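Local coordinates for histidine kinase (Methanosarcina mazei, PDB 3LI9), which is probably a membrane-bound sensor histidine kinase that phosphorylates a histidine using ATP, the chain here being its extracellular double Cache (PDC-fold) sensor domain, at residues S195-F200 with D229-I234; L139-F144 with G259-V264; Q37-T42 with A167-P172. All coordinates share one frame; numbering follows the deposited sequence.

In the fold
The three contacts run along an elongated extracellular sensor domain built from two Cache modules and a long N-terminal helix, 13-48. Contact 3 sets that helix on strand 162-172 of the larger antiparallel sheet. Contact 2, centred about 15 Å away, joins the 139-142 chain, between two short strands of this sheet, to the start of strand 261-268 in the smaller, four-stranded sheet. Contact 1 lies beside that smaller sheet, about 8 Å from contact 2 and about 21 Å from contact 3, centre to centre. Along the chain contacts 2 and 3 interleave, while contact 1 is nested inside the loop closed by contact 2. Contact 2, with the Glu141 bonds to contact 1, links the two sheets.

Contact 1. Residues S195-F200 with D229-I234; sequences SNTGIF and DIREGI
Asn196 and Arg231 meet at the polar centre of this contact. With CG anti to the backbone N (chi1 -177°), the side chain of Asn196 swings across to the end of helix 221-231, placing its CG 3.6 Å from Arg231 O. The guanidinium lies obliquely beside the amide, the two planes 77° apart, the Arg231 chain bent at chi2. The backbone adds a C-H...O contact, Arg231 CA to Asn196 O, 3.3 Å. With a leucine in place of Asn196, the carbonyl of Arg231 and its guanidinium would probably lose their polar neighbour at the turn.

Van der Waals contacts flank it: the Ile230 CG2 methyl rests on the carbonyl Ser195 O at 3.7 Å, and Thr197 CG2 is 4.4 Å from Arg231 CD.

Hydrogen bonds within each segment shape both partners. Gly198 N donates to Ser195 O, closing a type I turn, and Ser195 N to Ile199 O; the side-chain acceptor Ser195 OG takes Ile199 N. The hydroxyls of Ser195 and Thr197 are hydrogen-bonded to Glu141. In segment 229-234, Gly233 N and Ile234 N bond back to Ile230 O and Asp229 O. The pairing is thus a type I turn with a G1 bulge, set against a Schellman-capped helix end beside the four-stranded sheet of the Cache domain.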
loop_
_atom_site.group_PDB
_atom_site.type_symbol
_atom_site.label_atom_id
_atom_site.label_comp_id
_atom_site.label_asym_id
_atom_site.label_seq_id
_atom_site.Cartn_x
_atom_site.Cartn_y
_atom_site.Cartn_z
ATOM N N SER A 195 3.794 7.825 -2.188
ATOM C CA SER A 195 2.650 7.101 -2.727
ATOM C C SER A 195 2.237 7.731 -4.118
ATOM O O SER A 195 2.856 8.707 -4.589
ATOM C CB SER A 195 1.474 7.209 -1.760
ATOM O OG SER A 195 1.003 8.558 -1.787
ATOM N N ASN A 196 1.191 7.176 -4.701
ATOM C CA ASN A 196 0.744 7.637 -6.005
ATOM C C ASN A 196 0.287 9.125 -5.923
ATOM O O ASN A 196 0.479 9.889 -6.880
ATOM C CB ASN A 196 -0.424 6.801 -6.491
ATOM C CG ASN A 196 -0.859 7.224 -7.891
ATOM O OD1 ASN A 196 -0.058 7.150 -8.852
ATOM N ND2 ASN A 196 -2.052 7.661 -7.989
ATOM N N THR A 197 -0.236 9.533 -4.779
ATOM C CA THR A 197 -0.636 10.956 -4.627
ATOM C C THR A 197 0.476 11.775 -3.984
ATOM O O THR A 197 0.241 12.902 -3.586
ATOM C CB THR A 197 -1.937 11.108 -3.808
ATOM O OG1 THR A 197 -1.772 10.530 -2.476
ATOM C CG2 THR A 197 -3.125 10.406 -4.523
ATOM N N GLY A 198 1.704 11.243 -3.930
ATOM C CA GLY A 198 2.847 12.028 -3.557
ATOM C C GLY A 198 3.075 12.097 -2.053
ATOM O O GLY A 198 3.972 12.841 -1.639
ATOM N N ILE A 199 2.354 11.289 -1.270
ATOM C CA ILE A 199 2.581 11.325 0.201
ATOM C C ILE A 199 3.873 10.601 0.585
ATOM O O ILE A 199 4.143 9.468 0.109
ATOM C CB ILE A 199 1.455 10.574 0.906
ATOM C CG1 ILE A 199 0.094 11.230 0.598
ATOM C CG2 ILE A 199 1.694 10.563 2.420
ATOM C CD1 ILE A 199 -0.032 12.668 1.235
ATOM N N PHE A 200 4.679 11.221 1.453
ATOM C CA PHE A 200 5.907 10.565 1.864
ATOM C C PHE A 200 5.655 9.267 2.543
ATOM O O PHE A 200 4.890 9.201 3.509
ATOM C CB PHE A 200 6.768 11.484 2.827
ATOM C CG PHE A 200 7.391 12.669 2.107
ATOM C CD1 PHE A 200 8.671 12.567 1.596
ATOM C CD2 PHE A 200 6.683 13.860 2.012
ATOM C CE1 PHE A 200 9.317 13.635 0.881
ATOM C CE2 PHE A 200 7.292 14.966 1.289
ATOM C CZ PHE A 200 8.573 14.835 0.728
ATOM N N ASP A 229 3.583 13.969 -12.523
ATOM C CA ASP A 229 4.172 12.797 -13.235
ATOM C C ASP A 229 4.030 11.512 -12.419
ATOM O O ASP A 229 3.596 10.478 -12.930
ATOM C CB ASP A 229 5.625 13.017 -13.500
ATOM C CG ASP A 229 5.874 13.983 -14.728
ATOM O OD1 ASP A 229 4.870 14.423 -15.326
ATOM O OD2 ASP A 229 7.050 14.207 -15.044
ATOM N N ILE A 230 4.420 11.607 -11.140
ATOM C CA ILE A 230 4.202 10.434 -10.249
ATOM C C ILE A 230 2.766 9.910 -10.182
ATOM O O ILE A 230 2.507 8.703 -10.134
ATOM C CB ILE A 230 4.735 10.879 -8.840
ATOM C CG1 ILE A 230 6.249 10.916 -8.914
ATOM C CG2 ILE A 230 4.227 9.954 -7.744
ATOM C CD1 ILE A 230 6.973 11.659 -7.719
ATOM N N ARG A 231 1.787 10.826 -10.125
ATOM C CA ARG A 231 0.383 10.483 -10.083
ATOM C C ARG A 231 0.005 9.636 -11.340
ATOM O O ARG A 231 -0.790 8.656 -11.219
ATOM C CB ARG A 231 -0.431 11.780 -10.030
ATOM C CG ARG A 231 -1.911 11.590 -10.039
ATOM C CD ARG A 231 -2.451 10.946 -8.799
ATOM N NE ARG A 231 -3.883 10.819 -8.976
ATOM C CZ ARG A 231 -4.510 9.779 -9.528
ATOM N NH1 ARG A 231 -3.859 8.677 -9.899
ATOM N NH2 ARG A 231 -5.825 9.815 -9.653
ATOM N N GLU A 232 0.628 9.947 -12.463
ATOM C CA GLU A 232 0.367 9.221 -13.717
ATOM C C GLU A 232 1.283 8.001 -13.929
ATOM O O GLU A 232 1.249 7.370 -14.994
ATOM C CB GLU A 232 0.549 10.183 -14.924
ATOM C CG GLU A 232 -0.448 11.334 -14.926
ATOM C CD GLU A 232 -0.197 12.348 -16.065
ATOM O OE1 GLU A 232 0.880 13.004 -16.116
ATOM O OE2 GLU A 232 -1.086 12.499 -16.927
ATOM N N GLY A 233 2.141 7.697 -12.959
ATOM C CA GLY A 233 3.102 6.610 -13.113
ATOM C C GLY A 233 4.219 6.777 -14.119
ATOM O O GLY A 233 4.676 5.789 -14.720
ATOM N N ILE A 234 4.669 8.022 -14.277
ATOM C CA ILE A 234 5.696 8.407 -15.206
ATOM C C ILE A 234 6.984 8.725 -14.427
ATOM O O ILE A 234 6.928 9.365 -13.368
ATOM C CB ILE A 234 5.234 9.624 -15.974
ATOM C CG1 ILE A 234 4.021 9.269 -16.821
ATOM C CG2 ILE A 234 6.350 10.195 -16.766
ATOM C CD1 ILE A 234 3.414 10.508 -17.454
#

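Contact 2. Residues L139-F144 with G259-V264; sequences LTEPYF and GDFSFV
Leu139 and Phe261 approach from opposite directions, and their meeting is the close-packed part of the contact. Leu139 CD2 sits 3.8 Å from Phe261 CZ and 3.7 Å from Gly259 CA, a methyl group touching both ring and backbone. Gly259 has no side chain to obstruct it; a beta carbon there would run into that methyl and into the preceding carbonyl. Phe261 has its CG anti to the carbonyl carbon (chi1 -78°), which carries the ring out from the strand start to the 139-142 chain. Thr140 O lies at the ring edge, near its plane, 4.1 Å from Phe261 CZ.

This is the seam between the two modules of a double Cache domain: 139-144 pairs with strand 148-159 of the larger sheet, while 259-264 enters strand 261-268 of the smaller one. Val256 and Leu201 also press on Phe261.

Pro142 and Glu141 bury much less against the ring. Pro142 CD slides past at 4.1 Å from Phe261 CZ. Glu141 OE2 nevertheless comes to 3.6 Å from Phe261 CE1, its carboxylate plane turned 81° from the ring; the other oxygen, OE1, is hydrogen-bonded to the hydroxyls of Ser195 and Thr197.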
loop_
_atom_site.group_PDB
_atom_site.type_symbol
_atom_site.label_atom_id
_atom_site.label_comp_id
_atom_site.label_asym_id
_atom_site.label_seq_id
_atom_site.Cartn_x
_atom_site.Cartn_y
_atom_site.Cartn_z
ATOM N N LEU A 139 -5.144 -1.033 -4.320
ATOM C CA LEU A 139 -4.207 -0.732 -3.313
ATOM C C LEU A 139 -4.595 0.655 -2.795
ATOM O O LEU A 139 -4.672 1.636 -3.587
ATOM C CB LEU A 139 -2.797 -0.739 -3.904
ATOM C CG LEU A 139 -1.688 -0.248 -3.047
ATOM C CD1 LEU A 139 -1.407 -1.183 -1.875
ATOM C CD2 LEU A 139 -0.418 -0.153 -3.930
ATOM N N THR A 140 -4.859 0.732 -1.492
ATOM C CA THR A 140 -5.243 2.038 -0.898
ATOM C C THR A 140 -4.023 2.972 -0.878
ATOM O O THR A 140 -2.835 2.585 -0.958
ATOM C CB THR A 140 -5.691 1.852 0.595
ATOM O OG1 THR A 140 -4.543 1.449 1.367
ATOM C CG2 THR A 140 -6.864 0.856 0.660
ATOM N N GLU A 141 -4.328 4.236 -0.646
ATOM C CA GLU A 141 -3.271 5.175 -0.305
ATOM C C GLU A 141 -2.822 4.813 1.124
ATOM O O GLU A 141 -3.628 4.280 1.866
ATOM C CB GLU A 141 -3.836 6.589 -0.458
ATOM C CG GLU A 141 -3.636 6.993 -2.015
ATOM C CD GLU A 141 -2.120 7.107 -2.445
ATOM O OE1 GLU A 141 -1.577 8.139 -2.022
ATOM O OE2 GLU A 141 -1.467 6.224 -3.194
ATOM N N PRO A 142 -1.538 5.010 1.439
ATOM C CA PRO A 142 -1.069 4.687 2.801
ATOM C C PRO A 142 -1.804 5.503 3.847
ATOM O O PRO A 142 -2.302 6.632 3.581
ATOM C CB PRO A 142 0.408 5.098 2.771
ATOM C CG PRO A 142 0.386 6.333 1.739
ATOM C CD PRO A 142 -0.427 5.572 0.653
ATOM N N TYR A 143 -1.905 4.934 5.035
ATOM C CA TYR A 143 -2.707 5.595 6.100
ATOM C C TYR A 143 -2.230 5.098 7.431
ATOM O O TYR A 143 -1.529 4.053 7.585
ATOM C CB TYR A 143 -4.198 5.309 5.909
ATOM C CG TYR A 143 -4.552 3.839 5.978
ATOM C CD1 TYR A 143 -4.908 3.217 7.210
ATOM C CD2 TYR A 143 -4.503 3.052 4.798
ATOM C CE1 TYR A 143 -5.208 1.821 7.233
ATOM C CE2 TYR A 143 -4.837 1.696 4.803
ATOM C CZ TYR A 143 -5.154 1.094 6.027
ATOM O OH TYR A 143 -5.487 -0.219 6.076
ATOM N N PHE A 144 -2.600 5.861 8.459
ATOM C CA PHE A 144 -2.362 5.351 9.805
ATOM C C PHE A 144 -3.623 4.716 10.385
ATOM O O PHE A 144 -4.743 5.221 10.165
ATOM C CB PHE A 144 -2.005 6.536 10.714
ATOM C CG PHE A 144 -0.630 7.068 10.489
ATOM C CD1 PHE A 144 0.430 6.446 11.059
ATOM C CD2 PHE A 144 -0.422 8.169 9.644
ATOM C CE1 PHE A 144 1.770 6.884 10.852
ATOM C CE2 PHE A 144 0.932 8.617 9.445
ATOM C CZ PHE A 144 1.998 7.969 10.055
ATOM N N GLY A 259 0.621 -0.075 -7.886
ATOM C CA GLY A 259 0.076 1.141 -7.316
ATOM C C GLY A 259 0.574 2.464 -7.910
ATOM O O GLY A 259 0.060 3.523 -7.530
ATOM N N ASP A 260 1.557 2.422 -8.791
ATOM C CA ASP A 260 2.243 3.669 -9.253
ATOM C C ASP A 260 2.669 4.553 -8.103
ATOM O O ASP A 260 2.414 5.761 -8.081
ATOM C CB ASP A 260 1.293 4.419 -10.189
ATOM C CG ASP A 260 1.316 3.787 -11.625
ATOM O OD1 ASP A 260 2.285 3.052 -11.985
ATOM O OD2 ASP A 260 0.365 4.071 -12.371
ATOM N N PHE A 261 3.318 3.941 -7.098
ATOM C CA PHE A 261 4.057 4.707 -6.119
ATOM C C PHE A 261 5.330 5.190 -6.822
ATOM O O PHE A 261 5.491 4.953 -8.023
ATOM C CB PHE A 261 4.429 3.794 -4.927
ATOM C CG PHE A 261 3.244 3.554 -3.971
ATOM C CD1 PHE A 261 1.930 3.712 -4.429
ATOM C CD2 PHE A 261 3.449 3.042 -2.713
ATOM C CE1 PHE A 261 0.769 3.477 -3.579
ATOM C CE2 PHE A 261 2.318 2.755 -1.830
ATOM C CZ PHE A 261 1.000 2.996 -2.269
ATOM N N SER A 262 6.243 5.901 -6.138
ATOM C CA SER A 262 7.421 6.337 -6.824
ATOM C C SER A 262 8.633 6.278 -5.910
ATOM O O SER A 262 8.468 6.673 -4.728
ATOM C CB SER A 262 7.240 7.802 -7.390
ATOM O OG SER A 262 8.352 8.143 -8.245
ATOM N N PHE A 263 9.801 5.898 -6.446
ATOM C CA PHE A 263 11.019 5.971 -5.679
ATOM C C PHE A 263 11.776 7.223 -6.171
ATOM O O PHE A 263 11.918 7.414 -7.383
ATOM C CB PHE A 263 11.898 4.682 -5.921
ATOM C CG PHE A 263 13.221 4.757 -5.178
ATOM C CD1 PHE A 263 13.318 4.305 -3.872
ATOM C CD2 PHE A 263 14.336 5.322 -5.805
ATOM C CE1 PHE A 263 14.562 4.390 -3.189
ATOM C CE2 PHE A 263 15.592 5.397 -5.112
ATOM C CZ PHE A 263 15.668 4.914 -3.825
ATOM N N VAL A 264 12.222 8.055 -5.222
ATOM C CA VAL A 264 12.839 9.347 -5.574
ATOM C C VAL A 264 14.261 9.404 -5.041
ATOM O O VAL A 264 14.542 9.123 -3.853
ATOM C CB VAL A 264 12.007 10.528 -5.002
ATOM C CG1 VAL A 264 12.592 11.869 -5.493
ATOM C CG2 VAL A 264 10.575 10.419 -5.405
#

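Contact 3. Residues Q37-T42 with A167-P172; sequences QAIART and AGVDVP
In this double Cache (PDC-fold) domain the long N-terminal helix 13-48 packs on strand 162-172, running nearly antiparallel to it, and here Ala40 meets Ala167, Gly168 and Val169. The axes of segments 37-42 and 167-172 make an angle of 151° and come within 7.0 Å. Small residues make that closeness possible: the CA atoms of Ala40 and Gly168 are 5.1 Å apart, and Ala40 CB lies over the glycine, 4.2 Å from Gly168 CA.

Beside this point methyls meet. Val169 points at the helix, its CG1 anti to the carbonyl carbon (chi1 -54°), and CG1 touches Ala40 CB at 4.2 Å and Ile39 CG2 at 4.1 Å, the Ile39 and Val169 side chains crossing at about a right angle. At the other end, Ala167 CB approaches Ala40 O at 3.7 Å, with Leu43 and Ala44 of the same helix also against it. Within the helix, Thr42 OG1 and Thr42 N grip Ala38 O from opposite faces of its plane.

Asp170 bonds to Tyr106, Ser152 and a molecule probably from the crystallisation liquor. Between these two segments methyls meet one another, carbonyls and a CA, so the attachment rests on shape and burial rather than on directed polar bonds.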
loop_
_atom_site.group_PDB
_atom_site.type_symbol
_atom_site.label_atom_id
_atom_site.label_comp_id
_atom_site.label_asym_id
_atom_site.label_seq_id
_atom_site.Cartn_x
_atom_site.Cartn_y
_atom_site.Cartn_z
ATOM N N GLN A 37 0.300 -8.383 -3.169
ATOM C CA GLN A 37 -0.906 -8.326 -4.006
ATOM C C GLN A 37 -1.341 -9.758 -4.380
ATOM O O GLN A 37 -2.597 -10.059 -4.361
ATOM C CB GLN A 37 -0.581 -7.537 -5.301
ATOM C CG GLN A 37 -1.671 -7.507 -6.375
ATOM C CD GLN A 37 -1.224 -6.633 -7.521
ATOM O OE1 GLN A 37 -0.269 -6.942 -8.263
ATOM N NE2 GLN A 37 -1.920 -5.581 -7.690
ATOM N N ALA A 38 -0.371 -10.614 -4.726
ATOM C CA ALA A 38 -0.695 -12.003 -5.166
ATOM C C ALA A 38 -1.269 -12.796 -3.965
ATOM O O ALA A 38 -2.093 -13.695 -4.191
ATOM C CB ALA A 38 0.575 -12.693 -5.688
ATOM N N ILE A 39 -0.924 -12.448 -2.718
ATOM C CA ILE A 39 -1.476 -13.196 -1.559
ATOM C C ILE A 39 -2.972 -12.906 -1.467
ATOM O O ILE A 39 -3.821 -13.819 -1.404
ATOM C CB ILE A 39 -0.818 -12.738 -0.271
ATOM C CG1 ILE A 39 0.674 -13.181 -0.281
ATOM C CG2 ILE A 39 -1.571 -13.394 0.990
ATOM C CD1 ILE A 39 1.504 -12.602 0.903
ATOM N N ALA A 40 -3.304 -11.611 -1.466
ATOM C CA ALA A 40 -4.756 -11.244 -1.455
ATOM C C ALA A 40 -5.547 -11.797 -2.656
ATOM O O ALA A 40 -6.686 -12.253 -2.499
ATOM C CB ALA A 40 -4.915 -9.728 -1.391
ATOM N N ARG A 41 -4.966 -11.720 -3.838
ATOM C CA ARG A 41 -5.632 -12.227 -5.034
ATOM C C ARG A 41 -5.826 -13.728 -4.986
ATOM O O ARG A 41 -6.890 -14.215 -5.404
ATOM C CB ARG A 41 -4.835 -11.834 -6.245
ATOM C CG ARG A 41 -5.712 -11.989 -7.498
ATOM C CD ARG A 41 -5.175 -11.061 -8.664
ATOM N NE ARG A 41 -6.083 -11.162 -9.803
ATOM C CZ ARG A 41 -5.973 -12.065 -10.776
ATOM N NH1 ARG A 41 -4.999 -12.968 -10.723
ATOM N NH2 ARG A 41 -6.860 -12.108 -11.777
ATOM N N THR A 42 -4.829 -14.461 -4.479
ATOM C CA THR A 42 -4.944 -15.913 -4.441
ATOM C C THR A 42 -6.019 -16.320 -3.400
ATOM O O THR A 42 -6.826 -17.215 -3.658
ATOM C CB THR A 42 -3.629 -16.522 -4.084
ATOM O OG1 THR A 42 -2.751 -16.216 -5.167
ATOM C CG2 THR A 42 -3.762 -18.087 -4.096
ATOM N N ALA A 167 -11.170 -9.969 -0.499
ATOM C CA ALA A 167 -10.154 -10.567 0.377
ATOM C C ALA A 167 -9.062 -9.499 0.385
ATOM O O ALA A 167 -8.747 -8.926 -0.654
ATOM C CB ALA A 167 -9.572 -11.893 -0.195
ATOM N N GLY A 168 -8.477 -9.305 1.552
ATOM C CA GLY A 168 -7.476 -8.255 1.656
ATOM C C GLY A 168 -6.373 -8.547 2.614
ATOM O O GLY A 168 -6.504 -9.388 3.448
ATOM N N VAL A 169 -5.239 -7.853 2.443
ATOM C CA VAL A 169 -4.180 -7.859 3.440
ATOM C C VAL A 169 -3.702 -6.443 3.765
ATOM O O VAL A 169 -3.724 -5.535 2.878
ATOM C CB VAL A 169 -2.955 -8.690 2.973
ATOM C CG1 VAL A 169 -3.417 -10.123 2.566
ATOM C CG2 VAL A 169 -2.317 -8.028 1.732
ATOM N N ASP A 170 -3.343 -6.256 5.056
ATOM C CA ASP A 170 -2.773 -4.969 5.545
ATOM C C ASP A 170 -1.294 -5.123 5.702
ATOM O O ASP A 170 -0.836 -6.081 6.309
ATOM C CB ASP A 170 -3.385 -4.595 6.898
ATOM C CG ASP A 170 -4.831 -4.125 6.803
ATOM O OD1 ASP A 170 -5.305 -3.786 5.710
ATOM O OD2 ASP A 170 -5.483 -4.032 7.857
ATOM N N VAL A 171 -0.559 -4.170 5.154
ATOM C CA VAL A 171 0.903 -4.261 5.068
ATOM C C VAL A 171 1.538 -3.046 5.800
ATOM O O VAL A 171 1.428 -1.941 5.301
ATOM C CB VAL A 171 1.338 -4.247 3.618
ATOM C CG1 VAL A 171 2.907 -4.434 3.462
ATOM C CG2 VAL A 171 0.688 -5.520 2.868
ATOM N N PRO A 172 2.229 -3.241 6.911
ATOM C CA PRO A 172 2.905 -2.069 7.590
ATOM C C PRO A 172 4.027 -1.584 6.695
ATOM O O PRO A 172 4.721 -2.364 5.980
ATOM C CB PRO A 172 3.622 -2.687 8.848
ATOM C CG PRO A 172 2.770 -3.972 9.085
ATOM C CD PRO A 172 2.263 -4.489 7.712
#